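Local coordinates for insecticyanin-A (Manduca sexta, PDB 1Z24), which binds the bile pigment biliverdin IX gamma and, mixed with lipoprotein-bound carotenes, gives hornworms the green colouring that camouflages them, at residues N16-L20 against S21-G25; A107-Y110 against K111-I115; E142-T145 against K146-V149; D169-E172 against A173-Q176. One frame throughout, in Å; residues are numbered along the deposited sequence.

Contact 1: residues N16-L20 against S21-G25; sequences NDFDL and SAFAG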
loop_
_atom_site.group_PDB
_atom_site.type_symbol
_atom_site.label_atom_id
_atom_site.label_comp_id
_atom_site.label_asym_id
_atom_site.label_seq_id
_atom_site.Cartn_x
_atom_site.Cartn_y
_atom_site.Cartn_z
ATOM N N ASN A 16 11.573 6.846 -13.717
ATOM C CA ASN A 16 12.748 7.691 -13.607
ATOM C C ASN A 16 13.277 8.209 -14.967
ATOM O O ASN A 16 13.098 7.604 -16.048
ATOM C CB ASN A 16 13.910 6.868 -13.002
ATOM C CG ASN A 16 13.737 6.750 -11.537
ATOM O OD1 ASN A 16 13.727 5.689 -10.961
ATOM N ND2 ASN A 16 13.608 7.868 -10.912
ATOM N N ASP A 17 13.977 9.330 -14.921
ATOM C CA ASP A 17 14.545 9.850 -16.151
ATOM C C ASP A 17 13.530 10.128 -17.199
ATOM O O ASP A 17 13.750 9.864 -18.363
ATOM C CB ASP A 17 15.528 8.836 -16.715
ATOM C CG ASP A 17 16.925 9.403 -16.562
ATOM O OD1 ASP A 17 17.885 8.749 -16.159
ATOM O OD2 ASP A 17 16.986 10.690 -16.883
ATOM N N PHE A 18 12.419 10.674 -16.766
ATOM C CA PHE A 18 11.386 10.969 -17.700
ATOM C C PHE A 18 11.812 11.951 -18.782
ATOM O O PHE A 18 12.404 12.980 -18.478
ATOM C CB PHE A 18 10.274 11.613 -16.917
ATOM C CG PHE A 18 9.013 11.772 -17.772
ATOM C CD1 PHE A 18 8.356 12.987 -17.974
ATOM C CD2 PHE A 18 8.453 10.655 -18.375
ATOM C CE1 PHE A 18 7.180 13.123 -18.731
ATOM C CE2 PHE A 18 7.297 10.761 -19.151
ATOM C CZ PHE A 18 6.632 11.984 -19.316
ATOM N N ASP A 19 11.464 11.617 -20.040
ATOM C CA ASP A 19 11.746 12.419 -21.221
ATOM C C ASP A 19 10.458 12.924 -21.904
ATOM O O ASP A 19 9.791 12.239 -22.708
ATOM C CB ASP A 19 12.585 11.636 -22.280
ATOM C CG ASP A 19 13.161 12.481 -23.443
ATOM O OD1 ASP A 19 14.212 12.207 -24.001
ATOM O OD2 ASP A 19 12.428 13.528 -23.815
ATOM N N LEU A 20 10.120 14.150 -21.600
ATOM C CA LEU A 20 8.920 14.705 -22.197
ATOM C C LEU A 20 8.903 14.801 -23.709
ATOM O O LEU A 20 7.866 14.610 -24.349
ATOM C CB LEU A 20 8.522 16.030 -21.551
ATOM C CG LEU A 20 7.197 16.635 -22.027
ATOM C CD1 LEU A 20 5.998 15.725 -21.802
ATOM C CD2 LEU A 20 6.999 18.039 -21.443
ATOM N N SER A 21 10.030 15.110 -24.309
ATOM C CA SER A 21 9.952 15.216 -25.729
ATOM C C SER A 21 9.768 13.880 -26.356
ATOM O O SER A 21 9.168 13.755 -27.416
ATOM C CB SER A 21 11.107 15.945 -26.369
ATOM O OG SER A 21 12.117 15.014 -26.654
ATOM N N ALA A 22 10.308 12.871 -25.702
ATOM C CA ALA A 22 10.171 11.554 -26.258
ATOM C C ALA A 22 8.745 11.086 -26.008
ATOM O O ALA A 22 8.149 10.309 -26.746
ATOM C CB ALA A 22 11.166 10.668 -25.516
ATOM N N PHE A 23 8.162 11.585 -24.942
ATOM C CA PHE A 23 6.822 11.167 -24.630
ATOM C C PHE A 23 5.738 11.770 -25.475
ATOM O O PHE A 23 4.660 11.218 -25.608
ATOM C CB PHE A 23 6.629 11.486 -23.155
ATOM C CG PHE A 23 5.412 10.877 -22.513
ATOM C CD1 PHE A 23 5.399 9.512 -22.216
ATOM C CD2 PHE A 23 4.308 11.664 -22.170
ATOM C CE1 PHE A 23 4.290 8.914 -21.603
ATOM C CE2 PHE A 23 3.183 11.084 -21.571
ATOM C CZ PHE A 23 3.184 9.712 -21.274
ATOM N N ALA A 24 6.036 12.918 -26.009
ATOM C CA ALA A 24 5.101 13.610 -26.843
ATOM C C ALA A 24 4.543 12.723 -27.968
ATOM O O ALA A 24 5.177 11.803 -28.492
ATOM C CB ALA A 24 5.716 14.954 -27.301
ATOM N N GLY A 25 3.302 12.979 -28.341
ATOM C CA GLY A 25 2.650 12.208 -29.380
ATOM C C GLY A 25 1.180 11.938 -29.095
ATOM O O GLY A 25 0.583 12.483 -28.197
#
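Asp19 OD2 is gripped by two donors of the helix that starts just after it. The backbone N of Ala22 lies 2.9 Å from Asp19 OD2 and meets it from above the carboxylate plane, 66° out of it, while Ser21 OG approaches Asp19 OD2 on the syn side at 3.2 Å, tilted less from the plane. Both come from the same face of the carboxylate. The side chain can fold over the helix start because Asp19 CG stands opposite its backbone N (chi1 -169°), which also lays Asp19 CG against the methyl of Ala22 at 3.4 Å. The turn itself is closed by Phe23 N, which donates to Asp19 O at 2.8 Å, and by Ala24 N, which donates to Leu20 O. With an alanine at Asp19, Ala22 N and Ser21 OG would probably lose their shared acceptor, and the first turn its cap. Phe18 presents its ring edge to the face of Phe23, planes at 61°, with Phe18 CZ 3.6 Å from Phe23 CG. Phe23 also meets the ring of Trp27, and Tyr110 packs against both phenylalanines. This is an aspartate N-cap on the short helix that leads into the first long strand of the lipocalin barrel.

Contact 2: residues A107-Y110 against K111-I115; sequences ATDY and KNYAI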
loop_
_atom_site.group_PDB
_atom_site.type_symbol
_atom_site.label_atom_id
_atom_site.label_comp_id
_atom_site.label_asym_id
_atom_site.label_seq_id
_atom_site.Cartn_x
_atom_site.Cartn_y
_atom_site.Cartn_z
ATOM N N ALA A 107 5.482 3.559 -15.961
ATOM C CA ALA A 107 6.450 2.988 -16.903
ATOM C C ALA A 107 6.090 3.260 -18.370
ATOM O O ALA A 107 4.932 3.378 -18.747
ATOM C CB ALA A 107 6.302 1.479 -16.829
ATOM N N THR A 108 7.117 3.352 -19.198
ATOM C CA THR A 108 6.932 3.581 -20.601
ATOM C C THR A 108 8.226 3.375 -21.377
ATOM O O THR A 108 9.348 3.583 -20.879
ATOM C CB THR A 108 6.582 5.055 -20.801
ATOM O OG1 THR A 108 6.265 5.233 -22.173
ATOM C CG2 THR A 108 7.753 6.016 -20.449
ATOM N N ASP A 109 8.055 2.987 -22.628
ATOM C CA ASP A 109 9.207 2.820 -23.523
ATOM C C ASP A 109 9.220 3.970 -24.535
ATOM O O ASP A 109 9.966 3.967 -25.483
ATOM C CB ASP A 109 9.335 1.574 -24.334
ATOM C CG ASP A 109 8.181 1.401 -25.245
ATOM O OD1 ASP A 109 7.207 2.151 -25.320
ATOM O OD2 ASP A 109 8.365 0.359 -25.938
ATOM N N TYR A 110 8.347 4.960 -24.315
ATOM C CA TYR A 110 8.185 6.165 -25.127
ATOM C C TYR A 110 7.675 5.982 -26.564
ATOM O O TYR A 110 6.849 6.765 -27.026
ATOM C CB TYR A 110 9.434 7.033 -25.142
ATOM C CG TYR A 110 9.908 7.432 -23.777
ATOM C CD1 TYR A 110 9.268 8.521 -23.185
ATOM C CD2 TYR A 110 10.944 6.775 -23.093
ATOM C CE1 TYR A 110 9.660 8.986 -21.929
ATOM C CE2 TYR A 110 11.329 7.213 -21.822
ATOM C CZ TYR A 110 10.679 8.316 -21.252
ATOM O OH TYR A 110 11.031 8.735 -20.004
ATOM N N LYS A 111 8.158 4.966 -27.279
ATOM C CA LYS A 111 7.718 4.741 -28.653
ATOM C C LYS A 111 6.479 3.897 -28.756
ATOM O O LYS A 111 5.803 3.971 -29.763
ATOM C CB LYS A 111 8.669 3.851 -29.411
ATOM C CG LYS A 111 10.057 4.309 -29.202
ATOM C CD LYS A 111 10.362 5.476 -30.121
ATOM C CE LYS A 111 11.846 5.835 -30.147
ATOM N NZ LYS A 111 12.232 6.904 -29.190
ATOM N N ASN A 112 6.164 3.061 -27.773
ATOM C CA ASN A 112 4.961 2.250 -27.984
ATOM C C ASN A 112 3.910 2.202 -26.884
ATOM O O ASN A 112 2.729 2.095 -27.181
ATOM C CB ASN A 112 5.388 0.771 -27.950
ATOM C CG ASN A 112 6.413 0.572 -28.987
ATOM O OD1 ASN A 112 6.147 0.782 -30.145
ATOM N ND2 ASN A 112 7.603 0.271 -28.573
ATOM N N TYR A 113 4.323 2.208 -25.622
ATOM C CA TYR A 113 3.335 2.122 -24.559
ATOM C C TYR A 113 3.728 2.960 -23.359
ATOM O O TYR A 113 4.905 3.334 -23.151
ATOM C CB TYR A 113 3.201 0.624 -24.073
ATOM C CG TYR A 113 4.359 0.270 -23.154
ATOM C CD1 TYR A 113 4.307 0.479 -21.766
ATOM C CD2 TYR A 113 5.538 -0.250 -23.696
ATOM C CE1 TYR A 113 5.418 0.228 -20.954
ATOM C CE2 TYR A 113 6.656 -0.531 -22.907
ATOM C CZ TYR A 113 6.584 -0.279 -21.534
ATOM O OH TYR A 113 7.664 -0.546 -20.771
ATOM N N ALA A 114 2.704 3.212 -22.567
ATOM C CA ALA A 114 2.836 3.932 -21.323
ATOM C C ALA A 114 1.812 3.392 -20.352
ATOM O O ALA A 114 0.704 3.049 -20.753
ATOM C CB ALA A 114 2.659 5.457 -21.367
ATOM N N ILE A 115 2.185 3.320 -19.069
ATOM C CA ILE A 115 1.291 2.889 -17.993
ATOM C C ILE A 115 1.209 4.079 -17.040
ATOM O O ILE A 115 2.196 4.423 -16.352
ATOM C CB ILE A 115 1.665 1.591 -17.300
ATOM C CG1 ILE A 115 1.751 0.482 -18.338
ATOM C CG2 ILE A 115 0.628 1.195 -16.272
ATOM C CD1 ILE A 115 2.502 -0.706 -17.745
#
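Asp109 spreads its carboxylate across the turn and grips it at three points. Asp109 OD1 takes the backbone N of Asn112 at 2.8 Å and that of Tyr113 at 2.9 Å, the two donors arriving from opposite faces of the carboxylate plane; Asp109 OD2 receives Asn112 ND2 at 2.7 Å. Asp109 CG sits between the backbone N and the carbonyl carbon (chi1 60°), which turns the carboxylate in toward Asn112 and Tyr113. A leucine at Asp109 would probably leave these three N-H groups without their acceptor. On the packed side, Asp109 N lies over one face of the Tyr113 ring, 3.7 Å above its plane, and Tyr113 CE2 is 3.4 Å from Asp109 CG. Val148 and Val149 of helix 144-154 pack on this ring too. Tyr113 O accepts from Thr108 OG1, and Asp109 N donates to Tyr113 O at 3.2 Å. Thr108 OG1 in turn accepts from Tyr110 N in an ST turn, and Thr108 CG2 sits over the centre of the Tyr110 ring, whose OH is hydrogen-bonded to Asp19 N. The looser side holds exposed Lys111, whose N donates to Asp109 O at 2.7 Å from above the carbonyl plane. Ile115 N to Ala107 O is a sound bond, the return bond from Ala107 N weak; with the non-hydrogen-bonded pair Thr108-Ala114, this is the tight end of a beta hairpin in the lipocalin barrel.

Contact 3: residues E142-T145 against K146-V149; sequences EGNT and KEVV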
loop_
_atom_site.group_PDB
_atom_site.type_symbol
_atom_site.label_atom_id
_atom_site.label_comp_id
_atom_site.label_asym_id
_atom_site.label_seq_id
_atom_site.Cartn_x
_atom_site.Cartn_y
_atom_site.Cartn_z
ATOM N N GLU A 142 0.020 -4.377 -29.972
ATOM C CA GLU A 142 0.397 -5.561 -30.705
ATOM C C GLU A 142 1.513 -6.543 -30.307
ATOM O O GLU A 142 2.730 -6.261 -30.307
ATOM C CB GLU A 142 0.474 -5.235 -32.185
ATOM C CG GLU A 142 1.371 -4.001 -32.533
ATOM C CD GLU A 142 1.146 -3.563 -34.010
ATOM O OE1 GLU A 142 0.949 -2.359 -34.347
ATOM O OE2 GLU A 142 1.117 -4.606 -34.895
ATOM N N GLY A 143 1.009 -7.759 -30.066
ATOM C CA GLY A 143 1.749 -8.961 -29.723
ATOM C C GLY A 143 3.067 -8.810 -29.002
ATOM O O GLY A 143 3.185 -9.346 -27.890
ATOM N N ASN A 144 4.070 -8.131 -29.585
ATOM C CA ASN A 144 5.278 -8.044 -28.780
ATOM C C ASN A 144 5.061 -7.124 -27.590
ATOM O O ASN A 144 5.255 -7.433 -26.408
ATOM C CB ASN A 144 6.732 -8.317 -29.246
ATOM C CG ASN A 144 7.705 -8.793 -28.064
ATOM O OD1 ASN A 144 7.417 -9.644 -27.163
ATOM N ND2 ASN A 144 8.917 -8.235 -28.036
ATOM N N THR A 145 4.613 -5.973 -27.966
ATOM C CA THR A 145 4.323 -4.937 -27.052
ATOM C C THR A 145 3.294 -5.378 -26.055
ATOM O O THR A 145 3.357 -4.961 -24.907
ATOM C CB THR A 145 4.017 -3.679 -27.853
ATOM O OG1 THR A 145 5.252 -3.323 -28.477
ATOM C CG2 THR A 145 3.412 -2.570 -26.980
ATOM N N LYS A 146 2.362 -6.235 -26.472
ATOM C CA LYS A 146 1.324 -6.717 -25.539
ATOM C C LYS A 146 1.991 -7.514 -24.450
ATOM O O LYS A 146 1.699 -7.387 -23.287
ATOM C CB LYS A 146 0.310 -7.633 -26.150
ATOM C CG LYS A 146 -0.927 -7.544 -25.326
ATOM C CD LYS A 146 -1.394 -8.844 -24.700
ATOM C CE LYS A 146 -2.615 -8.606 -23.812
ATOM N NZ LYS A 146 -2.818 -9.608 -22.747
ATOM N N GLU A 147 2.913 -8.347 -24.837
ATOM C CA GLU A 147 3.619 -9.124 -23.859
ATOM C C GLU A 147 4.485 -8.224 -22.953
ATOM O O GLU A 147 4.642 -8.466 -21.730
ATOM C CB GLU A 147 4.457 -10.197 -24.556
ATOM C CG GLU A 147 4.870 -11.362 -23.614
ATOM C CD GLU A 147 6.169 -12.115 -23.997
ATOM O OE1 GLU A 147 6.653 -13.086 -23.365
ATOM O OE2 GLU A 147 6.750 -11.615 -25.081
ATOM N N VAL A 148 5.075 -7.226 -23.553
ATOM C CA VAL A 148 5.883 -6.336 -22.779
ATOM C C VAL A 148 5.040 -5.678 -21.688
ATOM O O VAL A 148 5.344 -5.748 -20.491
ATOM C CB VAL A 148 6.490 -5.291 -23.669
ATOM C CG1 VAL A 148 7.064 -4.216 -22.731
ATOM C CG2 VAL A 148 7.700 -5.985 -24.360
ATOM N N VAL A 149 3.931 -5.125 -22.123
ATOM C CA VAL A 149 3.012 -4.460 -21.211
ATOM C C VAL A 149 2.540 -5.377 -20.090
ATOM O O VAL A 149 2.512 -5.045 -18.918
ATOM C CB VAL A 149 1.811 -3.977 -22.064
ATOM C CG1 VAL A 149 0.639 -3.563 -21.207
ATOM C CG2 VAL A 149 2.225 -2.785 -22.903
#
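Thr145 and Val149 meet one turn apart, where Thr145 O accepts from Val149 N at 2.8 Å in a nearly straight bond (171° at the hydrogen). Val149 has CG1 opposite its backbone N (chi1 166°), which swings Val149 CG2 back along the helix to lie 3.2 Å from Thr145 O. Val148 adopts the same conformation one residue earlier: Val148 CG2 leans over Asn144 O at 3.5 Å, while Val148 N donates to that oxygen in the carbonyl plane. In Thr145 it is the methyl that stands opposite the backbone N, and Thr145 CG2 comes within 4.3 Å of Val149 CG2. The first bond of the series, Glu147 N to Gly143 O, is longer at 3.2 Å and meets the oxygen from 45° above the carbonyl plane, consistent with its place at the first turn, with Gly143 at the N-cap. Lys146 bends at chi2 and its NZ is salt-bridged to Asp150. Thr145 meets Asn112 at the barrel wall. The chemistry is thus divided: two valines and the methyl of Thr145 on the barrel side, charged side chains toward solvent, as expected of an amphipathic helix laid against a lipocalin barrel.

Contact 4: residues D169-E172 against A173-Q176; sequences DFSE and AACQ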
loop_
_atom_site.group_PDB
_atom_site.type_symbol
_atom_site.label_atom_id
_atom_site.label_comp_id
_atom_site.label_asym_id
_atom_site.label_seq_id
_atom_site.Cartn_x
_atom_site.Cartn_y
_atom_site.Cartn_z
ATOM N N ASP A 169 -12.399 1.305 -27.608
ATOM C CA ASP A 169 -12.626 0.828 -28.942
ATOM C C ASP A 169 -12.226 1.862 -29.917
ATOM O O ASP A 169 -12.549 3.045 -29.787
ATOM C CB ASP A 169 -14.122 0.375 -29.025
ATOM C CG ASP A 169 -14.749 0.015 -30.389
ATOM O OD1 ASP A 169 -15.955 0.004 -30.560
ATOM O OD2 ASP A 169 -13.911 -0.203 -31.375
ATOM N N PHE A 170 -11.494 1.366 -30.885
ATOM C CA PHE A 170 -10.965 2.184 -31.948
ATOM C C PHE A 170 -11.446 1.771 -33.357
ATOM O O PHE A 170 -10.779 2.042 -34.346
ATOM C CB PHE A 170 -9.397 2.202 -31.871
ATOM C CG PHE A 170 -9.005 2.904 -30.582
ATOM C CD1 PHE A 170 -8.869 4.293 -30.533
ATOM C CD2 PHE A 170 -8.849 2.153 -29.410
ATOM C CE1 PHE A 170 -8.573 4.930 -29.327
ATOM C CE2 PHE A 170 -8.538 2.763 -28.190
ATOM C CZ PHE A 170 -8.412 4.156 -28.171
ATOM N N SER A 171 -12.589 1.119 -33.480
ATOM C CA SER A 171 -13.077 0.746 -34.795
ATOM C C SER A 171 -13.456 2.016 -35.548
ATOM O O SER A 171 -13.625 3.111 -34.932
ATOM C CB SER A 171 -14.230 -0.215 -34.672
ATOM O OG SER A 171 -15.318 0.538 -34.235
ATOM N N GLU A 172 -13.570 1.883 -36.869
ATOM C CA GLU A 172 -13.895 3.052 -37.643
ATOM C C GLU A 172 -15.210 3.636 -37.186
ATOM O O GLU A 172 -15.420 4.851 -37.116
ATOM C CB GLU A 172 -13.801 2.776 -39.138
ATOM C CG GLU A 172 -12.657 3.586 -39.791
ATOM C CD GLU A 172 -12.767 3.658 -41.317
ATOM O OE1 GLU A 172 -11.833 3.988 -42.086
ATOM O OE2 GLU A 172 -13.996 3.344 -41.729
ATOM N N ALA A 173 -16.075 2.711 -36.814
ATOM C CA ALA A 173 -17.391 3.069 -36.338
ATOM C C ALA A 173 -17.290 3.885 -35.083
ATOM O O ALA A 173 -17.861 4.959 -34.996
ATOM C CB ALA A 173 -18.255 1.852 -36.089
ATOM N N ALA A 174 -16.539 3.353 -34.131
ATOM C CA ALA A 174 -16.351 4.005 -32.846
ATOM C C ALA A 174 -15.776 5.377 -32.971
ATOM O O ALA A 174 -16.133 6.313 -32.265
ATOM C CB ALA A 174 -15.338 3.208 -32.055
ATOM N N CYS A 175 -14.845 5.502 -33.869
ATOM C CA CYS A 175 -14.240 6.797 -33.965
ATOM C C CYS A 175 -14.937 7.787 -34.845
ATOM O O CYS A 175 -14.511 8.939 -34.969
ATOM C CB CYS A 175 -12.852 6.587 -34.575
ATOM S SG CYS A 175 -11.760 5.782 -33.404
ATOM N N GLN A 176 -15.989 7.338 -35.473
ATOM C CA GLN A 176 -16.713 8.201 -36.377
ATOM C C GLN A 176 -17.480 9.290 -35.680
ATOM O O GLN A 176 -18.098 9.051 -34.636
ATOM C CB GLN A 176 -17.792 7.271 -36.927
ATOM C CG GLN A 176 -18.643 7.613 -38.166
ATOM C CD GLN A 176 -18.980 6.193 -38.715
ATOM O OE1 GLN A 176 -18.307 5.661 -39.648
ATOM N NE2 GLN A 176 -19.950 5.493 -38.069
#
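Ser171 OG caps Ala174 N while an Asx turn of Asp169 leads into the cap, at the start of a short, weakly bonded helical turn. As the N-cap, Ser171 OG accepts from Ala174 N at 3.1 Å in a nearly straight bond (167° at the hydrogen), and it also donates a weak, long bond of 3.3 Å to Asp169 OD2. That same Asp169 OD2 accepts from Ser171 N at 2.8 Å, from above the carboxylate plane, which makes the Asx turn. Ser171 OG occupies the position between its backbone N and carbonyl carbon (chi1 73°), from which it reaches forward to Ala174 N. The methyl of Ala174 fits into the angle formed by these groups, its CB 3.4 Å from Ser171 OG and 3.6 Å from Asp169 OD1. This capped turn follows the short strand 166-167 of the lipocalin fold and carries Cys175, whose SG forms a disulfide with Cys43 and so ties the turn to the chain just before strand 44-50. Cys175 N donates to Ser171 O at 2.9 Å, closing the turn from the backbone. Cys175 SG lies 4.3 Å from Phe170 CD1, approaching the ring obliquely. The Phe170 ring touches Cys43 and Lys139 and meets His28 edge-to-face.

In the fold
The four contacts follow one another along the chain without nesting or crossing, and each closes a turn between adjoining segments. Contact 1 opens helix 20-23, just before strand 25-32. Contact 2 closes the hairpin between strands 97-108 and 113-122, and it touches contact 1 through Tyr110, whose OH is hydrogen-bonded to Asp19 N. Contact 3 starts helix 144-154, which lies on that hairpin. Contacts 1 to 3 thus join the N-terminal helix, the hairpin end and the long helix. Contact 4 stands apart, its nearest atoms about 11 Å from those of contacts 2 and 3, and is tied to the fold by the Cys43-Cys175 disulfide.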